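PDB 3ND2: importin subunit beta-1 from Saccharomyces cerevisiae, which carries proteins into the nucleus together with importin alpha, the subunit that recognises the classical nuclear localization signal of the cargo. Local coordinates for residues V240-F245 against D280-M285; D207-I212 against C249-L254; C473-I478 against R517-S522; D339-D344 against Q464-V469. All coordinates share one frame; numbering follows the deposited sequence.

Contact 1: V240-F245 against D280-M285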
loop_
_atom_site.group_PDB
_atom_site.type_symbol
_atom_site.label_atom_id
_atom_site.label_comp_id
_atom_site.label_asym_id
_atom_site.label_seq_id
_atom_site.Cartn_x
_atom_site.Cartn_y
_atom_site.Cartn_z
ATOM N N VAL A 240 29.804 -0.340 3.569
ATOM C CA VAL A 240 30.041 -0.739 2.185
ATOM C C VAL A 240 29.635 -2.202 2.012
ATOM O O VAL A 240 29.029 -2.570 1.009
ATOM C CB VAL A 240 31.522 -0.470 1.754
ATOM C CG1 VAL A 240 31.863 -1.118 0.403
ATOM C CG2 VAL A 240 31.775 1.023 1.692
ATOM N N GLN A 241 29.957 -3.019 3.007
ATOM C CA GLN A 241 29.540 -4.415 3.051
ATOM C C GLN A 241 28.019 -4.596 2.906
ATOM O O GLN A 241 27.563 -5.389 2.080
ATOM C CB GLN A 241 29.958 -5.037 4.376
ATOM C CG GLN A 241 31.430 -5.248 4.600
ATOM C CD GLN A 241 31.669 -6.087 5.853
ATOM O OE1 GLN A 241 30.990 -7.092 6.080
ATOM N NE2 GLN A 241 32.619 -5.668 6.678
ATOM N N ALA A 242 27.244 -3.879 3.722
ATOM C CA ALA A 242 25.777 -3.979 3.693
ATOM C C ALA A 242 25.201 -3.528 2.347
ATOM O O ALA A 242 24.304 -4.175 1.800
ATOM C CB ALA A 242 25.149 -3.191 4.847
ATOM N N ALA A 243 25.739 -2.432 1.817
ATOM C CA ALA A 243 25.320 -1.892 0.526
ATOM C C ALA A 243 25.595 -2.866 -0.623
ATOM O O ALA A 243 24.778 -3.002 -1.537
ATOM C CB ALA A 243 25.993 -0.536 0.269
ATOM N N ALA A 244 26.737 -3.543 -0.575
ATOM C CA ALA A 244 27.051 -4.566 -1.566
ATOM C C ALA A 244 26.083 -5.746 -1.472
ATOM O O ALA A 244 25.625 -6.244 -2.500
ATOM C CB ALA A 244 28.489 -5.024 -1.431
ATOM N N PHE A 245 25.763 -6.184 -0.249
ATOM C CA PHE A 245 24.769 -7.250 -0.057
ATOM C C PHE A 245 23.404 -6.769 -0.500
ATOM O O PHE A 245 22.641 -7.536 -1.086
ATOM C CB PHE A 245 24.743 -7.809 1.386
ATOM C CG PHE A 245 25.876 -8.755 1.689
ATOM C CD1 PHE A 245 25.895 -10.035 1.138
ATOM C CD2 PHE A 245 26.935 -8.359 2.498
ATOM C CE1 PHE A 245 26.964 -10.915 1.382
ATOM C CE2 PHE A 245 28.003 -9.222 2.761
ATOM C CZ PHE A 245 28.019 -10.509 2.200
ATOM N N ASP A 280 25.001 -6.795 12.873
ATOM C CA ASP A 280 23.556 -6.960 12.723
ATOM C C ASP A 280 23.085 -6.600 11.311
ATOM O O ASP A 280 22.450 -7.413 10.641
ATOM C CB ASP A 280 22.828 -6.105 13.778
ATOM C CG ASP A 280 21.343 -6.432 13.894
ATOM O OD1 ASP A 280 20.986 -7.314 14.714
ATOM O OD2 ASP A 280 20.532 -5.776 13.195
ATOM N N LYS A 281 23.415 -5.402 10.850
ATOM C CA LYS A 281 22.945 -4.974 9.541
ATOM C C LYS A 281 23.504 -5.768 8.355
ATOM O O LYS A 281 22.791 -5.980 7.375
ATOM C CB LYS A 281 23.125 -3.470 9.340
ATOM C CG LYS A 281 21.970 -2.851 8.552
ATOM C CD LYS A 281 20.619 -3.068 9.271
ATOM C CE LYS A 281 19.427 -3.021 8.298
ATOM N NZ LYS A 281 18.100 -3.133 9.001
ATOM N N VAL A 282 24.755 -6.218 8.441
ATOM C CA VAL A 282 25.341 -7.062 7.387
ATOM C C VAL A 282 24.711 -8.459 7.412
ATOM O O VAL A 282 24.313 -8.985 6.372
ATOM C CB VAL A 282 26.907 -7.131 7.468
ATOM C CG1 VAL A 282 27.483 -8.206 6.535
ATOM C CG2 VAL A 282 27.514 -5.780 7.161
ATOM N N ALA A 283 24.604 -9.035 8.609
ATOM C CA ALA A 283 23.902 -10.307 8.814
ATOM C C ALA A 283 22.432 -10.237 8.347
ATOM O O ALA A 283 21.909 -11.210 7.808
ATOM C CB ALA A 283 23.994 -10.718 10.256
ATOM N N SER A 284 21.794 -9.075 8.532
ATOM C CA SER A 284 20.425 -8.808 8.059
ATOM C C SER A 284 20.283 -8.799 6.551
ATOM O O SER A 284 19.280 -9.281 6.018
ATOM C CB SER A 284 19.927 -7.463 8.576
ATOM O OG SER A 284 19.484 -7.568 9.906
ATOM N N MET A 285 21.274 -8.212 5.879
ATOM C CA MET A 285 21.291 -8.115 4.422
ATOM C C MET A 285 21.430 -9.468 3.717
ATOM O O MET A 285 20.802 -9.686 2.680
ATOM C CB MET A 285 22.385 -7.154 3.935
ATOM C CG MET A 285 22.051 -5.659 3.964
ATOM S SD MET A 285 20.466 -5.091 3.266
ATOM C CE MET A 285 20.306 -6.097 1.804
#

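Contact 2: D207-I212 against C249-L254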
loop_
_atom_site.group_PDB
_atom_site.type_symbol
_atom_site.label_atom_id
_atom_site.label_comp_id
_atom_site.label_asym_id
_atom_site.label_seq_id
_atom_site.Cartn_x
_atom_site.Cartn_y
_atom_site.Cartn_z
ATOM N N ASP A 207 19.876 1.777 -7.613
ATOM C CA ASP A 207 18.881 2.640 -8.258
ATOM C C ASP A 207 18.845 2.446 -9.769
ATOM O O ASP A 207 17.827 2.704 -10.404
ATOM C CB ASP A 207 19.176 4.102 -7.948
ATOM C CG ASP A 207 18.909 4.453 -6.510
ATOM O OD1 ASP A 207 18.049 3.796 -5.878
ATOM O OD2 ASP A 207 19.552 5.405 -6.020
ATOM N N SER A 208 19.959 1.976 -10.329
ATOM C CA SER A 208 20.101 1.859 -11.772
ATOM C C SER A 208 19.655 0.524 -12.354
ATOM O O SER A 208 19.451 0.416 -13.558
ATOM C CB SER A 208 21.549 2.136 -12.173
ATOM O OG SER A 208 22.391 1.060 -11.810
ATOM N N LEU A 209 19.500 -0.481 -11.505
ATOM C CA LEU A 209 19.395 -1.881 -11.941
ATOM C C LEU A 209 18.362 -2.190 -13.015
ATOM O O LEU A 209 18.601 -3.019 -13.889
ATOM C CB LEU A 209 19.203 -2.802 -10.733
ATOM C CG LEU A 209 20.448 -3.058 -9.882
ATOM C CD1 LEU A 209 20.084 -3.946 -8.705
ATOM C CD2 LEU A 209 21.571 -3.688 -10.691
ATOM N N ILE A 210 17.225 -1.515 -12.945
ATOM C CA ILE A 210 16.131 -1.659 -13.906
ATOM C C ILE A 210 16.515 -1.160 -15.295
ATOM O O ILE A 210 16.028 -1.670 -16.305
ATOM C CB ILE A 210 14.877 -0.925 -13.372
ATOM C CG1 ILE A 210 14.084 -1.859 -12.464
ATOM C CG2 ILE A 210 13.982 -0.403 -14.506
ATOM C CD1 ILE A 210 13.417 -1.157 -11.305
ATOM N N PHE A 211 17.407 -0.175 -15.341
ATOM C CA PHE A 211 17.776 0.475 -16.596
ATOM C C PHE A 211 18.976 -0.194 -17.274
ATOM O O PHE A 211 19.270 0.089 -18.430
ATOM C CB PHE A 211 18.005 1.985 -16.376
ATOM C CG PHE A 211 16.865 2.666 -15.668
ATOM C CD1 PHE A 211 15.664 2.927 -16.334
ATOM C CD2 PHE A 211 16.971 3.025 -14.325
ATOM C CE1 PHE A 211 14.590 3.542 -15.674
ATOM C CE2 PHE A 211 15.903 3.640 -13.664
ATOM C CZ PHE A 211 14.712 3.893 -14.340
ATOM N N ILE A 212 19.643 -1.099 -16.554
ATOM C CA ILE A 212 20.847 -1.783 -17.059
ATOM C C ILE A 212 20.620 -3.237 -17.536
ATOM O O ILE A 212 21.559 -4.042 -17.567
ATOM C CB ILE A 212 22.044 -1.708 -16.041
ATOM C CG1 ILE A 212 21.798 -2.594 -14.813
ATOM C CG2 ILE A 212 22.348 -0.255 -15.653
ATOM C CD1 ILE A 212 23.048 -2.949 -14.044
ATOM N N CYS A 249 20.987 -8.486 -3.286
ATOM C CA CYS A 249 19.551 -8.684 -3.084
ATOM C C CYS A 249 18.747 -8.187 -4.266
ATOM O O CYS A 249 17.989 -8.950 -4.860
ATOM C CB CYS A 249 19.059 -7.946 -1.848
ATOM S SG CYS A 249 19.490 -8.706 -0.352
ATOM N N LYS A 250 18.900 -6.901 -4.585
ATOM C CA LYS A 250 18.202 -6.289 -5.724
ATOM C C LYS A 250 18.482 -6.998 -7.044
ATOM O O LYS A 250 17.562 -7.224 -7.825
ATOM C CB LYS A 250 18.530 -4.799 -5.837
ATOM C CG LYS A 250 17.372 -3.856 -5.522
ATOM C CD LYS A 250 16.938 -3.085 -6.774
ATOM C CE LYS A 250 16.141 -1.830 -6.406
ATOM N NZ LYS A 250 16.197 -0.781 -7.463
ATOM N N ILE A 251 19.743 -7.350 -7.282
ATOM C CA ILE A 251 20.129 -8.096 -8.483
ATOM C C ILE A 251 19.430 -9.459 -8.536
ATOM O O ILE A 251 18.873 -9.821 -9.567
ATOM C CB ILE A 251 21.679 -8.244 -8.616
ATOM C CG1 ILE A 251 22.298 -6.918 -9.061
ATOM C CG2 ILE A 251 22.046 -9.332 -9.620
ATOM C CD1 ILE A 251 23.813 -6.862 -8.945
ATOM N N MET A 252 19.444 -10.204 -7.432
ATOM C CA MET A 252 18.684 -11.452 -7.351
ATOM C C MET A 252 17.206 -11.201 -7.635
ATOM O O MET A 252 16.560 -11.981 -8.328
ATOM C CB MET A 252 18.858 -12.124 -5.977
ATOM C CG MET A 252 18.087 -13.450 -5.784
ATOM S SD MET A 252 18.617 -14.831 -6.836
ATOM C CE MET A 252 20.212 -15.258 -6.130
ATOM N N SER A 253 16.686 -10.104 -7.096
ATOM C CA SER A 253 15.274 -9.753 -7.213
ATOM C C SER A 253 14.827 -9.519 -8.660
ATOM O O SER A 253 13.720 -9.909 -9.038
ATOM C CB SER A 253 14.975 -8.520 -6.349
ATOM O OG SER A 253 13.679 -8.033 -6.595
ATOM N N LEU A 254 15.700 -8.892 -9.450
ATOM C CA LEU A 254 15.399 -8.480 -10.831
ATOM C C LEU A 254 16.035 -9.378 -11.885
ATOM O O LEU A 254 15.556 -9.441 -13.019
ATOM C CB LEU A 254 15.884 -7.049 -11.073
ATOM C CG LEU A 254 15.284 -5.895 -10.265
ATOM C CD1 LEU A 254 16.068 -4.625 -10.563
ATOM C CD2 LEU A 254 13.805 -5.703 -10.569
#

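Contact 3: C473-I478 against R517-S522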
loop_
_atom_site.group_PDB
_atom_site.type_symbol
_atom_site.label_atom_id
_atom_site.label_comp_id
_atom_site.label_asym_id
_atom_site.label_seq_id
_atom_site.Cartn_x
_atom_site.Cartn_y
_atom_site.Cartn_z
ATOM N N CYS A 473 -2.713 -10.610 21.648
ATOM C CA CYS A 473 -3.892 -11.396 22.044
ATOM C C CYS A 473 -5.176 -10.928 21.372
ATOM O O CYS A 473 -6.024 -11.750 21.069
ATOM C CB CYS A 473 -4.068 -11.428 23.559
ATOM S SG CYS A 473 -2.789 -12.382 24.354
ATOM N N SER A 474 -5.313 -9.629 21.130
ATOM C CA SER A 474 -6.477 -9.094 20.411
ATOM C C SER A 474 -6.526 -9.592 18.969
ATOM O O SER A 474 -7.548 -10.112 18.524
ATOM C CB SER A 474 -6.493 -7.557 20.439
ATOM O OG SER A 474 -6.910 -7.064 21.706
ATOM N N TRP A 475 -5.419 -9.420 18.247
ATOM C CA TRP A 475 -5.264 -9.922 16.878
ATOM C C TRP A 475 -5.453 -11.447 16.768
ATOM O O TRP A 475 -5.978 -11.935 15.770
ATOM C CB TRP A 475 -3.905 -9.509 16.308
ATOM C CG TRP A 475 -3.660 -7.995 16.243
ATOM C CD1 TRP A 475 -2.668 -7.301 16.883
ATOM C CD2 TRP A 475 -4.408 -7.011 15.488
ATOM N NE1 TRP A 475 -2.754 -5.955 16.587
ATOM C CE2 TRP A 475 -3.804 -5.750 15.731
ATOM C CE3 TRP A 475 -5.514 -7.074 14.626
ATOM C CZ2 TRP A 475 -4.274 -4.558 15.147
ATOM C CZ3 TRP A 475 -5.989 -5.888 14.047
ATOM C CH2 TRP A 475 -5.368 -4.646 14.315
ATOM N N THR A 476 -5.027 -12.186 17.791
ATOM C CA THR A 476 -5.265 -13.632 17.890
ATOM C C THR A 476 -6.746 -13.976 18.045
ATOM O O THR A 476 -7.229 -14.910 17.412
ATOM C CB THR A 476 -4.469 -14.252 19.053
ATOM O OG1 THR A 476 -3.081 -14.177 18.741
ATOM C CG2 THR A 476 -4.852 -15.705 19.286
ATOM N N ILE A 477 -7.452 -13.226 18.893
ATOM C CA ILE A 477 -8.892 -13.399 19.084
ATOM C C ILE A 477 -9.658 -13.117 17.791
ATOM O O ILE A 477 -10.611 -13.826 17.472
ATOM C CB ILE A 477 -9.418 -12.528 20.256
ATOM C CG1 ILE A 477 -8.907 -13.092 21.591
ATOM C CG2 ILE A 477 -10.957 -12.443 20.243
ATOM C CD1 ILE A 477 -8.958 -12.128 22.752
ATOM N N ILE A 478 -9.235 -12.081 17.060
ATOM C CA ILE A 478 -9.763 -11.786 15.727
ATOM C C ILE A 478 -9.604 -13.001 14.804
ATOM O O ILE A 478 -10.582 -13.457 14.221
ATOM C CB ILE A 478 -9.095 -10.521 15.116
ATOM C CG1 ILE A 478 -9.556 -9.266 15.862
ATOM C CG2 ILE A 478 -9.404 -10.394 13.629
ATOM C CD1 ILE A 478 -8.764 -8.021 15.523
ATOM N N ARG A 517 -4.906 -0.755 23.232
ATOM C CA ARG A 517 -6.281 -0.325 23.379
ATOM C C ARG A 517 -6.971 -0.299 22.011
ATOM O O ARG A 517 -8.096 -0.792 21.863
ATOM C CB ARG A 517 -6.354 1.019 24.106
ATOM C CG ARG A 517 -7.762 1.594 24.204
ATOM C CD ARG A 517 -7.818 2.803 25.102
ATOM N NE ARG A 517 -7.204 3.986 24.503
ATOM C CZ ARG A 517 -7.075 5.155 25.125
ATOM N NH1 ARG A 517 -7.519 5.311 26.366
ATOM N NH2 ARG A 517 -6.501 6.178 24.509
ATOM N N ALA A 518 -6.286 0.259 21.016
ATOM C CA ALA A 518 -6.791 0.288 19.643
ATOM C C ALA A 518 -7.020 -1.126 19.097
ATOM O O ALA A 518 -8.051 -1.379 18.474
ATOM C CB ALA A 518 -5.862 1.089 18.739
ATOM N N SER A 519 -6.076 -2.034 19.352
ATOM C CA SER A 519 -6.229 -3.472 19.051
ATOM C C SER A 519 -7.520 -4.056 19.590
ATOM O O SER A 519 -8.217 -4.785 18.877
ATOM C CB SER A 519 -5.085 -4.277 19.662
ATOM O OG SER A 519 -3.888 -3.954 19.016
ATOM N N ALA A 520 -7.805 -3.756 20.858
ATOM C CA ALA A 520 -8.971 -4.279 21.547
ATOM C C ALA A 520 -10.250 -3.759 20.913
ATOM O O ALA A 520 -11.212 -4.499 20.785
ATOM C CB ALA A 520 -8.928 -3.944 23.033
ATOM N N PHE A 521 -10.260 -2.494 20.517
ATOM C CA PHE A 521 -11.412 -1.941 19.806
ATOM C C PHE A 521 -11.655 -2.636 18.473
ATOM O O PHE A 521 -12.794 -2.957 18.164
ATOM C CB PHE A 521 -11.302 -0.416 19.632
ATOM C CG PHE A 521 -11.762 0.360 20.842
ATOM C CD1 PHE A 521 -13.125 0.530 21.101
ATOM C CD2 PHE A 521 -10.841 0.910 21.726
ATOM C CE1 PHE A 521 -13.556 1.237 22.207
ATOM C CE2 PHE A 521 -11.268 1.619 22.854
ATOM C CZ PHE A 521 -12.618 1.787 23.088
ATOM N N SER A 522 -10.592 -2.887 17.705
ATOM C CA SER A 522 -10.706 -3.646 16.443
ATOM C C SER A 522 -11.263 -5.049 16.649
ATOM O O SER A 522 -12.124 -5.502 15.892
ATOM C CB SER A 522 -9.361 -3.763 15.729
ATOM O OG SER A 522 -8.712 -2.510 15.707
#

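Contact 4: D339-D344 against Q464-V469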
loop_
_atom_site.group_PDB
_atom_site.type_symbol
_atom_site.label_atom_id
_atom_site.label_comp_id
_atom_site.label_asym_id
_atom_site.label_seq_id
_atom_site.Cartn_x
_atom_site.Cartn_y
_atom_site.Cartn_z
ATOM N N ASP A 339 16.045 -4.819 25.502
ATOM C CA ASP A 339 14.883 -4.067 25.946
ATOM C C ASP A 339 13.617 -4.664 25.326
ATOM O O ASP A 339 13.465 -4.656 24.100
ATOM C CB ASP A 339 15.046 -2.587 25.561
ATOM C CG ASP A 339 13.939 -1.685 26.121
ATOM O OD1 ASP A 339 12.996 -2.161 26.796
ATOM O OD2 ASP A 339 14.021 -0.466 25.873
ATOM N N PRO A 340 12.700 -5.180 26.172
ATOM C CA PRO A 340 11.449 -5.763 25.670
ATOM C C PRO A 340 10.493 -4.742 25.032
ATOM O O PRO A 340 9.505 -5.138 24.413
ATOM C CB PRO A 340 10.822 -6.383 26.920
ATOM C CG PRO A 340 11.384 -5.619 28.049
ATOM C CD PRO A 340 12.781 -5.251 27.644
ATOM N N GLU A 341 10.806 -3.453 25.163
ATOM C CA GLU A 341 9.965 -2.383 24.625
ATOM C C GLU A 341 10.632 -1.605 23.476
ATOM O O GLU A 341 10.206 -0.492 23.143
ATOM C CB GLU A 341 9.547 -1.435 25.758
ATOM C CG GLU A 341 8.815 -2.137 26.901
ATOM C CD GLU A 341 8.393 -1.201 28.018
ATOM O OE1 GLU A 341 9.107 -0.212 28.300
ATOM O OE2 GLU A 341 7.337 -1.466 28.628
ATOM N N ASP A 342 11.652 -2.215 22.863
ATOM C CA ASP A 342 12.541 -1.546 21.904
ATOM C C ASP A 342 12.031 -1.545 20.460
ATOM O O ASP A 342 12.307 -0.596 19.715
ATOM C CB ASP A 342 13.957 -2.142 21.978
ATOM C CG ASP A 342 14.946 -1.476 21.015
ATOM O OD1 ASP A 342 14.863 -0.251 20.769
ATOM O OD2 ASP A 342 15.835 -2.193 20.510
ATOM N N ASP A 343 11.326 -2.601 20.056
ATOM C CA ASP A 343 10.613 -2.640 18.764
ATOM C C ASP A 343 11.428 -2.493 17.481
ATOM O O ASP A 343 11.024 -3.022 16.446
ATOM C CB ASP A 343 9.485 -1.604 18.734
ATOM C CG ASP A 343 8.115 -2.231 18.830
ATOM O OD1 ASP A 343 7.129 -1.516 18.539
ATOM O OD2 ASP A 343 8.024 -3.430 19.189
ATOM N N ASP A 344 12.543 -1.767 17.537
ATOM C CA ASP A 344 13.351 -1.490 16.355
ATOM C C ASP A 344 13.842 -2.765 15.704
ATOM O O ASP A 344 14.263 -3.701 16.398
ATOM C CB ASP A 344 14.543 -0.596 16.698
ATOM C CG ASP A 344 14.146 0.846 16.943
ATOM O OD1 ASP A 344 12.946 1.187 16.812
ATOM O OD2 ASP A 344 15.051 1.641 17.276
ATOM N N GLN A 464 -4.663 -9.152 29.890
ATOM C CA GLN A 464 -4.530 -8.534 31.205
ATOM C C GLN A 464 -3.062 -8.301 31.545
ATOM O O GLN A 464 -2.735 -7.769 32.612
ATOM C CB GLN A 464 -5.184 -9.417 32.266
ATOM C CG GLN A 464 -6.692 -9.363 32.255
ATOM C CD GLN A 464 -7.301 -10.060 33.452
ATOM O OE1 GLN A 464 -7.308 -11.284 33.539
ATOM N NE2 GLN A 464 -7.811 -9.283 34.382
ATOM N N ASP A 465 -2.197 -8.698 30.615
ATOM C CA ASP A 465 -0.757 -8.602 30.760
ATOM C C ASP A 465 -0.252 -7.275 30.180
ATOM O O ASP A 465 -1.033 -6.352 29.949
ATOM C CB ASP A 465 -0.119 -9.785 30.030
ATOM C CG ASP A 465 1.175 -10.242 30.665
ATOM O OD1 ASP A 465 2.211 -9.559 30.512
ATOM O OD2 ASP A 465 1.159 -11.309 31.301
ATOM N N HIS A 466 1.054 -7.191 29.941
ATOM C CA HIS A 466 1.701 -6.007 29.380
ATOM C C HIS A 466 1.067 -5.670 28.028
ATOM O O HIS A 466 0.653 -6.582 27.310
ATOM C CB HIS A 466 3.199 -6.302 29.238
ATOM C CG HIS A 466 4.028 -5.134 28.797
ATOM N ND1 HIS A 466 4.216 -4.812 27.468
ATOM C CD2 HIS A 466 4.751 -4.235 29.505
ATOM C CE1 HIS A 466 4.997 -3.749 27.379
ATOM N NE2 HIS A 466 5.338 -3.383 28.602
ATOM N N PRO A 467 0.978 -4.364 27.673
ATOM C CA PRO A 467 0.313 -3.955 26.424
ATOM C C PRO A 467 0.797 -4.686 25.161
ATOM O O PRO A 467 -0.002 -4.945 24.258
ATOM C CB PRO A 467 0.628 -2.455 26.330
ATOM C CG PRO A 467 0.886 -2.035 27.697
ATOM C CD PRO A 467 1.463 -3.193 28.430
ATOM N N LYS A 468 2.086 -5.013 25.111
ATOM C CA LYS A 468 2.681 -5.731 23.981
ATOM C C LYS A 468 2.101 -7.129 23.806
ATOM O O LYS A 468 1.866 -7.571 22.695
ATOM C CB LYS A 468 4.192 -5.820 24.158
ATOM C CG LYS A 468 4.940 -4.731 23.474
ATOM C CD LYS A 468 6.429 -4.963 23.613
ATOM C CE LYS A 468 7.151 -4.861 22.270
ATOM N NZ LYS A 468 7.203 -3.481 21.788
ATOM N N VAL A 469 1.862 -7.806 24.921
ATOM C CA VAL A 469 1.198 -9.101 24.946
ATOM C C VAL A 469 -0.285 -8.944 24.576
ATOM O O VAL A 469 -0.806 -9.709 23.764
ATOM C CB VAL A 469 1.369 -9.765 26.351
ATOM C CG1 VAL A 469 0.741 -11.130 26.406
ATOM C CG2 VAL A 469 2.833 -9.835 26.729
#

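Contact 1: V240-F245 against D280-M285
Val282 fills the hollow between Gln241 and Phe245 on the facing helix. Its CG1 stands anti to the backbone N (chi1 170°) and reaches the phenyl ring, 3.9 Å from CE2 of Phe245. CG2 lies against the stem of the glutamine, 3.8 Å from CB of Gln241. Gln241 OE1 lies near both methyls, 3.7 Å from Val282 CG1. The Phe245 ring meets the valine obliquely. A second bump, Met285, enters one turn further on. Its CG rests on the carbonyl of Ala242, 3.5 Å from Ala242 O, and its CB touches CB of Phe245 at 3.5 Å. The Met285 chain bends at chi2 and chi3, which folds CE back over the backbone carbonyl of Phe245. These are neighbouring HEAT repeats, 6 and 7, stacked through helices 238-255 and 280-306. The short segments run nearly parallel, 12° apart, with axes 8.7 Å from each other. The small Ala242 is consistent with this spacing, its CA being 4.8 Å from that of Val282. Cut back to an alanine, Val282 would probably leave a gap between the Gln241 stem and the Phe245 ring and let the ring shift. Thr274, in the loop before helix 280-306, touches both Phe245 and Val282.

Contact 2: D207-I212 against C249-L254
Leu209 and Ile251 face each other with their CA atoms 7.2 Å apart, and Ile210 faces Leu254 at a similar spacing. The two backbones are unlike. Residues 249-254 are regular helix. Segment 207-212 carries on from helix 195-208. Its residues 209-211 keep helical backbone angles without the regular bonds. Leu209 carries most of the contact. Its CG lies beside the backbone N (chi1 -75°), and both methyls reach the partner helix. CD1 presses on the root of the lysine, 3.4 Å from CB of Lys250. CD2 meets CG1 of Ile251 at 3.7 Å, the two side chains crossing at about a right angle. The contact joins the end of HEAT repeat 5 and the residues just after it to HEAT repeat 6 of the superhelical importin solenoid, where segment 207-212 lies against helix 238-255. Leu254 comes in from one turn further along. Its CD1 sits against CB of Leu209 at 3.6 Å and also touches CG1 of Ile210, at 3.9 Å. The lysine chain bends at chi2 and runs on past Leu209 CD1. Its NZ is hydrogen-bonded to the backbone O of Ala206. The carboxylate of Asp207 is farther off, with OD1 5.2 Å from Lys250 NZ. A further polar tie is made by the hydroxyl of Tyr255, which is hydrogen-bonded to the backbone O of Leu209.

Contact 3: C473-I478 against R517-S522
Ala518 O takes two hydrogen bonds, from the backbone N and from the OG of Ser522, each 3.1 Å long. The hydroxyl comes from above the carbonyl plane, 35° out of it. This holds Ser522 back on its own helix, with its OG 4.2 Å from CH2 of Trp475. The setting is the stacking of HEAT repeats 11 and 12, with helices 467-484 and 516-530 side by side. The short segments are nearly parallel, 13° apart, and their axes approach to 8.6 Å. Small serine and alanine side chains suit such close packing. CB of Ser474 lies 3.7 Å from CB of Ser519. The OG of Ser474, beside its own backbone N (chi1 -76°), lies against the Ala520 backbone and bonds weakly to Ala470 O of its own helix. Trp475 spreads over Ser519, whose CB lies above one face of the indole, toward its rim. The indole N-H makes no hydrogen bond to the serine hydroxyl, because the angle is poor. Ser519 OG is instead bonded to Asn515 O, one turn back. Toward the C-terminal end of both segments, Ile478 CD1 lies 4.0 Å from the backbone C of Ser522.

Contact 4: D339-D344 against Q464-V469
His466 and Lys468 each bind a carboxylate of the loop 339-344. This loop lies within HEAT repeat 8 and folds into a type I beta turn from Asp339 to Asp342. The partner is the N-terminal end of helix 467-484 in HEAT repeat 11, and His466 is its N-cap. Both nitrogens of the His466 ring are used. NE2 donates to Glu341 OE2 at 2.8 Å, with an N-H...O angle of 156°. The oxygen lies close to the ring plane and receives the bond on its anti lone pair. ND1 accepts from the backbone N of Lys468 at 3.2 Å, a capping bond tilted from the ring plane. CG of His466 is anti to the backbone N (chi1 -174°), and with chi2 at -86° the ring turns ND1 to the N-H of Lys468 and NE2 to the loop. With a leucine in place of His466, Glu341 OE2 is likely to lose its donor and the N-H of Lys468 its cap. Phe514 also meets the imidazole. Within the loop, Asp339 OD1 accepts from Glu341 N in an Asx turn. At the helix start, Asp465 OD1 takes the N-H of His466, while OD2 forms a salt bridge with Lys428. Lys468 bends at chi3 and chi4 and passes the Pro340 carbonyl, CD being 3.2 Å from Pro340 O. Its NZ ends in a salt bridge 2.7 Å from Asp343 OD2, met from above the carboxylate plane.

How the contacts relate
From the N terminus, contact 2 opens first at 207-212. Contact 1 opens at 240-245, before contact 2 closes at 249-254, and itself closes at 280-285. The two loops therefore cross. They share helix 238-255 and touch where Met285 meets Cys249, so HEAT repeats 5, 6 and 7 are joined in sequence. Contact 4 then spans 119 residues, linking the loop 339-344 of repeat 8 to repeat 11. Contact 3 follows in series, from 473-478 to 517-522, and ties repeat 11 to repeat 12. Contacts 3 and 4 share helix 467-484, their centres about 15 Å apart. Contacts 2 and 3 lie on opposite sides of the chain's centre.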